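Local atomic coordinates of aminoglycoside N(3)-acetyltransferase (Streptomyces griseus, PDB entry 7LAP), a protein that probably transfers an acetyl group from acetyl-coenzyme A to the 3-amino group of aminoglycoside antibiotics, a modification linked to drug resistance. Residues V77-N82 against A131-H136; A154-D159 against G164-R169; Q209-A214 against V218-R223. One frame throughout, in Å; residues are numbered along the deposited sequence.

Contact 1 (V77-N82 against A131-H136); sequences VTCGWN and AVRSRH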
loop_
_atom_site.group_PDB
_atom_site.type_symbol
_atom_site.label_atom_id
_atom_site.label_comp_id
_atom_site.label_asym_id
_atom_site.label_seq_id
_atom_site.Cartn_x
_atom_site.Cartn_y
_atom_site.Cartn_z
ATOM N N VAL B 77 5.527 -11.763 -8.861
ATOM C CA VAL B 77 6.229 -10.899 -7.916
ATOM C C VAL B 77 6.389 -11.640 -6.601
ATOM O O VAL B 77 5.720 -12.639 -6.343
ATOM C CB VAL B 77 5.498 -9.566 -7.637
ATOM C CG1 VAL B 77 5.410 -8.683 -8.935
ATOM C CG2 VAL B 77 4.135 -9.856 -7.079
ATOM N N THR B 78 7.271 -11.132 -5.753
ATOM C CA THR B 78 7.394 -11.668 -4.413
ATOM C C THR B 78 6.640 -10.722 -3.488
ATOM O O THR B 78 6.811 -9.504 -3.587
ATOM C CB THR B 78 8.861 -11.855 -4.020
ATOM O OG1 THR B 78 8.932 -12.261 -2.658
ATOM C CG2 THR B 78 9.675 -10.550 -4.130
ATOM N N CYS B 79 5.724 -11.268 -2.675
ATOM C CA CYS B 79 4.887 -10.484 -1.746
ATOM C C CYS B 79 5.311 -10.608 -0.284
ATOM O O CYS B 79 5.605 -9.600 0.392
ATOM C CB CYS B 79 3.410 -10.934 -1.862
ATOM S SG CYS B 79 2.646 -10.453 -3.377
ATOM N N GLY B 80 5.313 -11.819 0.267
ATOM C CA GLY B 80 5.466 -11.946 1.718
ATOM C C GLY B 80 4.274 -11.338 2.447
ATOM O O GLY B 80 3.236 -11.060 1.871
ATOM N N TRP B 81 4.463 -11.124 3.743
ATOM C CA TRP B 81 3.398 -10.670 4.645
ATOM C C TRP B 81 3.954 -9.595 5.574
ATOM O O TRP B 81 4.775 -9.904 6.446
ATOM C CB TRP B 81 2.847 -11.834 5.458
ATOM C CG TRP B 81 1.719 -11.517 6.375
ATOM C CD1 TRP B 81 0.918 -10.383 6.363
ATOM C CD2 TRP B 81 1.268 -12.318 7.471
ATOM N NE1 TRP B 81 0.013 -10.443 7.394
ATOM C CE2 TRP B 81 0.197 -11.624 8.083
ATOM C CE3 TRP B 81 1.639 -13.578 7.976
ATOM C CZ2 TRP B 81 -0.508 -12.149 9.177
ATOM C CZ3 TRP B 81 0.952 -14.087 9.088
ATOM C CH2 TRP B 81 -0.108 -13.373 9.673
ATOM N N ASN B 82 3.514 -8.338 5.387
ATOM C CA ASN B 82 4.084 -7.233 6.158
ATOM C C ASN B 82 3.810 -7.361 7.641
ATOM O O ASN B 82 4.632 -6.952 8.462
ATOM C CB ASN B 82 3.548 -5.881 5.691
ATOM C CG ASN B 82 4.411 -4.742 6.171
ATOM O OD1 ASN B 82 5.524 -4.556 5.683
ATOM N ND2 ASN B 82 3.936 -4.007 7.171
ATOM N N ALA B 131 -5.543 -11.657 -10.413
ATOM C CA ALA B 131 -4.232 -12.040 -9.880
ATOM C C ALA B 131 -4.400 -13.163 -8.867
ATOM O O ALA B 131 -5.443 -13.286 -8.222
ATOM C CB ALA B 131 -3.523 -10.847 -9.206
ATOM N N VAL B 132 -3.360 -13.981 -8.711
ATOM C CA VAL B 132 -3.402 -15.137 -7.803
ATOM C C VAL B 132 -2.250 -15.010 -6.814
ATOM O O VAL B 132 -1.102 -14.820 -7.224
ATOM C CB VAL B 132 -3.291 -16.459 -8.575
ATOM C CG1 VAL B 132 -3.283 -17.670 -7.605
ATOM C CG2 VAL B 132 -4.423 -16.590 -9.613
ATOM N N ARG B 133 -2.543 -15.141 -5.524
ATOM C CA ARG B 133 -1.515 -14.998 -4.500
ATOM C C ARG B 133 -1.287 -16.348 -3.833
ATOM O O ARG B 133 -2.255 -17.033 -3.499
ATOM C CB ARG B 133 -1.927 -13.984 -3.452
ATOM C CG ARG B 133 -0.712 -13.628 -2.624
ATOM C CD ARG B 133 -1.069 -13.236 -1.278
ATOM N NE ARG B 133 -0.036 -12.485 -0.574
ATOM C CZ ARG B 133 -0.356 -11.478 0.219
ATOM N NH1 ARG B 133 -1.630 -11.142 0.312
ATOM N NH2 ARG B 133 0.579 -10.826 0.896
ATOM N N SER B 134 -0.020 -16.739 -3.641
ATOM C CA SER B 134 0.216 -18.082 -3.104
ATOM C C SER B 134 -0.088 -18.106 -1.603
ATOM O O SER B 134 -0.258 -17.073 -0.957
ATOM C CB SER B 134 1.642 -18.561 -3.420
ATOM O OG SER B 134 2.611 -18.077 -2.510
ATOM N N ARG B 135 -0.197 -19.304 -1.052
ATOM C CA ARG B 135 -0.802 -19.447 0.262
ATOM C C ARG B 135 0.196 -19.307 1.393
ATOM O O ARG B 135 -0.210 -19.307 2.566
ATOM C CB ARG B 135 -1.516 -20.807 0.350
ATOM C CG ARG B 135 -0.555 -21.965 0.302
ATOM C CD ARG B 135 -1.244 -23.356 0.313
ATOM N NE ARG B 135 -0.249 -24.409 0.478
ATOM C CZ ARG B 135 -0.516 -25.685 0.772
ATOM N NH1 ARG B 135 -1.776 -26.099 0.928
ATOM N NH2 ARG B 135 0.487 -26.547 0.919
ATOM N N HIS B 136 1.486 -19.175 1.089
ATOM C CA HIS B 136 2.470 -19.237 2.162
ATOM C C HIS B 136 2.450 -17.952 2.986
ATOM O O HIS B 136 2.467 -16.868 2.411
ATOM C CB HIS B 136 3.877 -19.450 1.608
ATOM C CG HIS B 136 4.787 -20.091 2.602
ATOM N ND1 HIS B 136 5.422 -19.377 3.600
ATOM C CD2 HIS B 136 5.092 -21.391 2.813
ATOM C CE1 HIS B 136 6.104 -20.215 4.363
ATOM N NE2 HIS B 136 5.927 -21.441 3.900
#
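Arg-133 turns CG anti to the backbone N (chi1 -166°) and keeps its chain stretched out from CG to NE, which carries the guanidinium away from the edge of the sheet to the backbone of Cys-79 and Gly-80. Cys-79 meets it with CB rather than with the sulfur: its first torsion holds SG beside its own backbone N, and CB lies 4.0 Å from Arg-133 NH2 and equally 4.0 Å from Arg-133 NE. The polar link is one hydrogen bond, from Arg-133 NH2 to Gly-80 O at 2.8 Å. The oxygen sits near the guanidinium plane, at the edge of the group, and NH2 lies almost in line with the C=O bond (C=O...donor angle 168°); the N-H...O angle is a more bent 140°. Phi is positive at Gly-80, in the loop directly after strand 74-78, and its carbonyl faces the arginine.

In the central mixed sheet, strand 141-145 lies between strand 74-78 and the outermost strand 132-133, so the arginine bridges two elements that are not direct neighbours. The CA distances agree: Cys-79 CA and Arg-133 CA are 8.3 Å apart, Gly-80 CA and His-136 CA 7.9 Å, and no backbone hydrogen bond joins the two segments. Ser-140, just before the intervening strand, takes part on both sides: its hydroxyl bonds to Arg-133 NE, and its backbone bonds to Cys-79 and Gly-80. On the remaining arm, Arg-133 NH1 reaches the carbonyls of Ser-112 and Pro-109; with NE, NH1 and NH2 all engaged by oxygens, the rotation of the group is fixed, and the carbonyl dipoles would probably stabilise its positive charge.

Contact 2 (A154-D159 against G164-R169); sequences AHPWDD and GSPLAR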
loop_
_atom_site.group_PDB
_atom_site.type_symbol
_atom_site.label_atom_id
_atom_site.label_comp_id
_atom_site.label_asym_id
_atom_site.label_seq_id
_atom_site.Cartn_x
_atom_site.Cartn_y
_atom_site.Cartn_z
ATOM N N ALA B 154 -0.846 -24.350 -4.374
ATOM C CA ALA B 154 -0.359 -25.220 -3.308
ATOM C C ALA B 154 1.104 -24.943 -2.954
ATOM O O ALA B 154 1.943 -25.835 -3.004
ATOM C CB ALA B 154 -0.538 -26.696 -3.706
ATOM N N HIS B 155 1.408 -23.697 -2.586
ATOM C CA HIS B 155 2.767 -23.369 -2.152
ATOM C C HIS B 155 3.198 -24.301 -1.014
ATOM O O HIS B 155 2.506 -24.377 0.020
ATOM C CB HIS B 155 2.828 -21.923 -1.689
ATOM C CG HIS B 155 4.207 -21.339 -1.686
ATOM N ND1 HIS B 155 4.458 -20.049 -2.097
ATOM C CD2 HIS B 155 5.405 -21.855 -1.308
ATOM C CE1 HIS B 155 5.751 -19.785 -1.965
ATOM N NE2 HIS B 155 6.350 -20.867 -1.492
ATOM N N PRO B 156 4.317 -25.022 -1.156
ATOM C CA PRO B 156 4.714 -25.994 -0.126
ATOM C C PRO B 156 5.000 -25.291 1.182
ATOM O O PRO B 156 5.735 -24.297 1.219
ATOM C CB PRO B 156 5.988 -26.623 -0.698
ATOM C CG PRO B 156 5.891 -26.394 -2.165
ATOM C CD PRO B 156 5.221 -25.063 -2.316
ATOM N N TRP B 157 4.438 -25.832 2.266
ATOM C CA TRP B 157 4.569 -25.184 3.570
ATOM C C TRP B 157 6.029 -25.114 4.007
ATOM O O TRP B 157 6.560 -24.031 4.302
ATOM C CB TRP B 157 3.750 -25.924 4.623
ATOM C CG TRP B 157 2.259 -25.880 4.441
ATOM C CD1 TRP B 157 1.384 -26.949 4.514
ATOM C CD2 TRP B 157 1.450 -24.715 4.256
ATOM N NE1 TRP B 157 0.088 -26.507 4.336
ATOM C CE2 TRP B 157 0.109 -25.145 4.163
ATOM C CE3 TRP B 157 1.736 -23.351 4.106
ATOM C CZ2 TRP B 157 -0.942 -24.255 3.962
ATOM C CZ3 TRP B 157 0.691 -22.477 3.904
ATOM C CH2 TRP B 157 -0.631 -22.930 3.839
ATOM N N ASP B 158 6.685 -26.265 4.071
ATOM C CA ASP B 158 8.082 -26.390 4.461
ATOM C C ASP B 158 8.959 -26.425 3.223
ATOM O O ASP B 158 8.510 -26.803 2.141
ATOM C CB ASP B 158 8.304 -27.661 5.282
ATOM C CG ASP B 158 7.583 -27.610 6.609
ATOM O OD1 ASP B 158 7.982 -26.779 7.441
ATOM O OD2 ASP B 158 6.643 -28.405 6.830
ATOM N N ASP B 159 10.230 -26.058 3.400
ATOM C CA ASP B 159 11.111 -25.820 2.261
ATOM C C ASP B 159 10.370 -25.034 1.172
ATOM O O ASP B 159 10.287 -25.487 0.023
ATOM C CB ASP B 159 11.652 -27.148 1.716
ATOM C CG ASP B 159 13.007 -26.987 0.999
ATOM O OD1 ASP B 159 13.740 -26.010 1.295
ATOM O OD2 ASP B 159 13.343 -27.837 0.137
ATOM N N GLY B 164 9.509 -28.200 -4.588
ATOM C CA GLY B 164 8.159 -28.156 -5.117
ATOM C C GLY B 164 7.610 -26.782 -5.454
ATOM O O GLY B 164 6.465 -26.660 -5.899
ATOM N N SER B 165 8.406 -25.743 -5.300
ATOM C CA SER B 165 7.890 -24.418 -5.016
ATOM C C SER B 165 7.553 -23.661 -6.291
ATOM O O SER B 165 7.939 -24.064 -7.390
ATOM C CB SER B 165 8.937 -23.647 -4.220
ATOM O OG SER B 165 10.064 -23.455 -5.055
ATOM N N PRO B 166 6.837 -22.531 -6.165
ATOM C CA PRO B 166 6.669 -21.634 -7.320
ATOM C C PRO B 166 7.967 -21.285 -8.014
ATOM O O PRO B 166 8.004 -21.233 -9.253
ATOM C CB PRO B 166 6.008 -20.397 -6.702
ATOM C CG PRO B 166 5.137 -21.012 -5.578
ATOM C CD PRO B 166 5.956 -22.165 -5.037
ATOM N N LEU B 167 9.038 -21.045 -7.260
ATOM C CA LEU B 167 10.283 -20.666 -7.910
ATOM C C LEU B 167 10.812 -21.813 -8.768
ATOM O O LEU B 167 11.281 -21.586 -9.886
ATOM C CB LEU B 167 11.304 -20.225 -6.866
ATOM C CG LEU B 167 10.969 -18.892 -6.168
ATOM C CD1 LEU B 167 11.970 -18.605 -5.000
ATOM C CD2 LEU B 167 10.954 -17.730 -7.171
ATOM N N ALA B 168 10.697 -23.057 -8.283
ATOM C CA ALA B 168 11.063 -24.209 -9.104
ATOM C C ALA B 168 10.214 -24.280 -10.361
ATOM O O ALA B 168 10.712 -24.618 -11.443
ATOM C CB ALA B 168 10.922 -25.509 -8.311
ATOM N N ARG B 169 8.929 -23.950 -10.245
ATOM C CA ARG B 169 8.058 -23.969 -11.407
ATOM C C ARG B 169 8.393 -22.866 -12.394
ATOM O O ARG B 169 8.194 -23.045 -13.604
ATOM C CB ARG B 169 6.606 -23.850 -10.973
ATOM C CG ARG B 169 6.159 -25.029 -10.135
ATOM C CD ARG B 169 4.738 -24.822 -9.620
ATOM N NE ARG B 169 4.562 -25.487 -8.340
ATOM C CZ ARG B 169 3.598 -25.199 -7.467
ATOM N NH1 ARG B 169 2.707 -24.251 -7.729
ATOM N NH2 ARG B 169 3.523 -25.871 -6.327
HETATM O O HOH W 1 9.738 -27.693 -1.891
#
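Pro-156, Pro-166 and His-155 lose the most surface here, and they meet where the loop after helix 148-152 folds back on the start of helix 166-172. Pro-166 sets CD and CG over one face of the imidazole of His-155. Its CD stands 3.7 Å from the ring centroid, only 4° off the normal, a nearly ideal CH-pi contact, while Pro-166 CG hangs 3.7 Å from His-155 ND1 over the same face. Because CG of His-155 is placed anti to the main-chain nitrogen (chi1 -159°), the imidazole is carried to the proline and the two side chains cross at about a right angle. Both ring nitrogens have partners outside the segments: ND1 pairs with Ser-134 OG and NE2 with Pro-160 O, so the rotation of the ring is fixed.

CD of Pro-156 and CD of Pro-166 meet at 4.0 Å, and Pro-156 CG rests 3.7 Å from Gly-164 C.

Ser-165 is the N-cap of the helix, its OG accepting a weak bond from Ala-168 N and also hydrogen-bonded to Gly-162 O. Arg-169 turns back from the first turn: NE and NH2 make weak bonds to Gly-164 O, and NH1 binds Asp-153 O and Ala-150 O. One water links the segments, donating a hydrogen bond to Asp-159 O at 3.0 Å and accepting from Gly-164 N at 2.8 Å.

No direct hydrogen bond crosses the contact. Direct contact is therefore mainly nonpolar, with one water as polar link; the CD hydrogens of Pro-166, next to an amide nitrogen, are probably slightly positive and so suited to a pi cloud.

Contact 3 (Q209-A214 against V218-R223); sequences QPIEVA and VWRTFR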
loop_
_atom_site.group_PDB
_atom_site.type_symbol
_atom_site.label_atom_id
_atom_site.label_comp_id
_atom_site.label_asym_id
_atom_site.label_seq_id
_atom_site.Cartn_x
_atom_site.Cartn_y
_atom_site.Cartn_z
ATOM N N GLN B 209 3.579 -19.434 12.428
ATOM C CA GLN B 209 2.784 -18.337 11.907
ATOM C C GLN B 209 1.356 -18.827 11.799
ATOM O O GLN B 209 1.128 -20.019 11.550
ATOM C CB GLN B 209 3.313 -17.846 10.552
ATOM C CG GLN B 209 4.320 -16.677 10.696
ATOM C CD GLN B 209 4.967 -16.307 9.395
ATOM O OE1 GLN B 209 4.485 -16.683 8.332
ATOM N NE2 GLN B 209 6.052 -15.554 9.459
ATOM N N PRO B 210 0.379 -17.956 12.035
ATOM C CA PRO B 210 -1.021 -18.375 11.969
ATOM C C PRO B 210 -1.503 -18.390 10.526
ATOM O O PRO B 210 -1.331 -17.417 9.781
ATOM C CB PRO B 210 -1.747 -17.310 12.797
ATOM C CG PRO B 210 -0.885 -16.098 12.664
ATOM C CD PRO B 210 0.535 -16.569 12.522
ATOM N N ILE B 211 -2.111 -19.512 10.138
ATOM C CA ILE B 211 -2.786 -19.646 8.859
ATOM C C ILE B 211 -4.240 -20.066 9.099
ATOM O O ILE B 211 -4.667 -20.352 10.218
ATOM C CB ILE B 211 -2.068 -20.635 7.913
ATOM C CG1 ILE B 211 -1.960 -22.015 8.550
ATOM C CG2 ILE B 211 -0.674 -20.122 7.575
ATOM C CD1 ILE B 211 -1.977 -23.180 7.554
ATOM N N GLU B 212 -4.998 -20.052 8.016
ATOM C CA GLU B 212 -6.413 -20.366 8.008
ATOM C C GLU B 212 -6.604 -21.598 7.126
ATOM O O GLU B 212 -6.367 -21.538 5.911
ATOM C CB GLU B 212 -7.204 -19.165 7.498
ATOM C CG GLU B 212 -8.612 -19.479 7.088
ATOM C CD GLU B 212 -9.527 -18.296 7.282
ATOM O OE1 GLU B 212 -9.267 -17.489 8.208
ATOM O OE2 GLU B 212 -10.509 -18.178 6.516
ATOM N N VAL B 213 -6.991 -22.719 7.734
ATOM C CA VAL B 213 -7.262 -23.956 7.002
ATOM C C VAL B 213 -8.590 -24.521 7.474
ATOM O O VAL B 213 -8.836 -24.614 8.682
ATOM C CB VAL B 213 -6.145 -25.009 7.166
ATOM C CG1 VAL B 213 -4.918 -24.635 6.311
ATOM C CG2 VAL B 213 -5.769 -25.169 8.618
ATOM N N ALA B 214 -9.428 -24.913 6.516
ATOM C CA ALA B 214 -10.817 -25.321 6.716
ATOM C C ALA B 214 -11.685 -24.154 7.167
ATOM O O ALA B 214 -12.834 -24.363 7.586
ATOM C CB ALA B 214 -10.945 -26.488 7.708
ATOM N N VAL B 218 -5.348 -21.621 12.657
ATOM C CA VAL B 218 -4.478 -22.538 13.370
ATOM C C VAL B 218 -3.053 -22.050 13.196
ATOM O O VAL B 218 -2.691 -21.491 12.154
ATOM C CB VAL B 218 -4.615 -23.993 12.853
ATOM C CG1 VAL B 218 -6.059 -24.468 12.927
ATOM C CG2 VAL B 218 -4.111 -24.074 11.441
ATOM N N TRP B 219 -2.246 -22.256 14.231
ATOM C CA TRP B 219 -0.813 -22.029 14.123
ATOM C C TRP B 219 -0.162 -23.222 13.436
ATOM O O TRP B 219 -0.661 -24.350 13.501
ATOM C CB TRP B 219 -0.197 -21.801 15.507
ATOM C CG TRP B 219 -0.539 -20.447 16.029
ATOM C CD1 TRP B 219 -1.713 -20.073 16.611
ATOM C CD2 TRP B 219 0.259 -19.253 15.927
ATOM N NE1 TRP B 219 -1.686 -18.734 16.902
ATOM C CE2 TRP B 219 -0.486 -18.207 16.496
ATOM C CE3 TRP B 219 1.535 -18.978 15.432
ATOM C CZ2 TRP B 219 0.007 -16.891 16.587
ATOM C CZ3 TRP B 219 2.022 -17.679 15.512
ATOM C CH2 TRP B 219 1.259 -16.650 16.087
ATOM N N ARG B 220 0.940 -22.954 12.734
ATOM C CA ARG B 220 1.717 -23.996 12.083
ATOM C C ARG B 220 3.191 -23.673 12.258
ATOM O O ARG B 220 3.577 -22.503 12.264
ATOM C CB ARG B 220 1.377 -24.124 10.579
ATOM C CG ARG B 220 1.912 -25.391 9.950
ATOM C CD ARG B 220 1.439 -25.635 8.522
ATOM N NE ARG B 220 1.940 -26.920 8.013
ATOM C CZ ARG B 220 3.228 -27.233 7.818
ATOM N NH1 ARG B 220 4.204 -26.343 8.031
ATOM N NH2 ARG B 220 3.548 -28.448 7.369
ATOM N N THR B 221 4.005 -24.706 12.407
ATOM C CA THR B 221 5.455 -24.565 12.446
ATOM C C THR B 221 6.007 -24.777 11.043
ATOM O O THR B 221 5.580 -25.695 10.334
ATOM C CB THR B 221 6.070 -25.577 13.422
ATOM O OG1 THR B 221 5.687 -25.238 14.757
ATOM C CG2 THR B 221 7.578 -25.576 13.326
ATOM N N PHE B 222 6.944 -23.925 10.646
ATOM C CA PHE B 222 7.506 -23.917 9.307
ATOM C C PHE B 222 9.013 -24.075 9.375
ATOM O O PHE B 222 9.665 -23.533 10.276
ATOM C CB PHE B 222 7.190 -22.605 8.568
ATOM C CG PHE B 222 5.734 -22.382 8.359
ATOM C CD1 PHE B 222 4.974 -21.751 9.337
ATOM C CD2 PHE B 222 5.106 -22.854 7.207
ATOM C CE1 PHE B 222 3.612 -21.553 9.158
ATOM C CE2 PHE B 222 3.742 -22.656 7.015
ATOM C CZ PHE B 222 2.986 -22.004 7.996
ATOM N N ARG B 223 9.559 -24.792 8.401
ATOM C CA ARG B 223 10.997 -24.911 8.236
ATOM C C ARG B 223 11.372 -24.379 6.867
ATOM O O ARG B 223 10.680 -24.656 5.886
ATOM C CB ARG B 223 11.455 -26.363 8.381
ATOM C CG ARG B 223 12.950 -26.528 8.212
ATOM C CD ARG B 223 13.338 -27.966 8.353
ATOM N NE ARG B 223 14.591 -28.284 7.673
ATOM C CZ ARG B 223 15.784 -28.296 8.265
ATOM N NH1 ARG B 223 15.903 -27.994 9.559
ATOM N NH2 ARG B 223 16.860 -28.625 7.561
#
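Trp-219 offers one face of its indole to Pro-210: CD of the proline lies 3.8 Å from the centroid of the six-membered ring, 21° off the normal, a CH-pi contact between side chains that run side by side. Phe-222 has CG of Arg-220, two residues earlier in the same strand, over one face, offset toward the rim, while its edge receives the backbone of Gln-209 and, 4.1 Å from CZ, CG2 of Ile-211.

The backbones form an antiparallel ladder. Gln-209 with Arg-220 and Ile-211 with Val-218 are hydrogen-bonded pairs; Val-218 N to Ile-211 O, 2.8 Å, is the shortest of the four bonds. Pro-210, which has no N-H, falls at the non-hydrogen-bonded pair with Trp-219, where its CA approaches Val-218 O at 3.5 Å. Near the turn, Val-213 CG2 and Val-218 CG2 press together at 3.5 Å, a tight pair.

This is the beta hairpin of strands 204-213 and 216-225, a two-stranded sheet apart from the central one; the hairpin's short strand segments run at 122° to each other. Trp-219 NE1 ties it to Arg-101 O on helix 94-103, and Arg-220 forms a salt bridge with Asp-158 in the loop before helix 166-172.

Along the chain the three contacts follow in series, each closing before the next opens, yet in space they adjoin one another. The centres of contacts 1 and 2 are about 12 Å apart, those of contacts 1 and 3 about 15 Å, and those of contacts 2 and 3 about 16 Å. Contact 1 lies at the ends of strands 74-78 and 132-133 of the central sheet, contact 3 in the separate hairpin, and the 154-159 loop of contact 2 lies against both. His-136 of contact 1 touches both others: NE2 probably bonds to Trp-157 O, and its ring meets Phe-222. Asp-158 OD1 and Asp-159 N bond to the backbone of Arg-223, consistent with this loop linking hairpin and sheet.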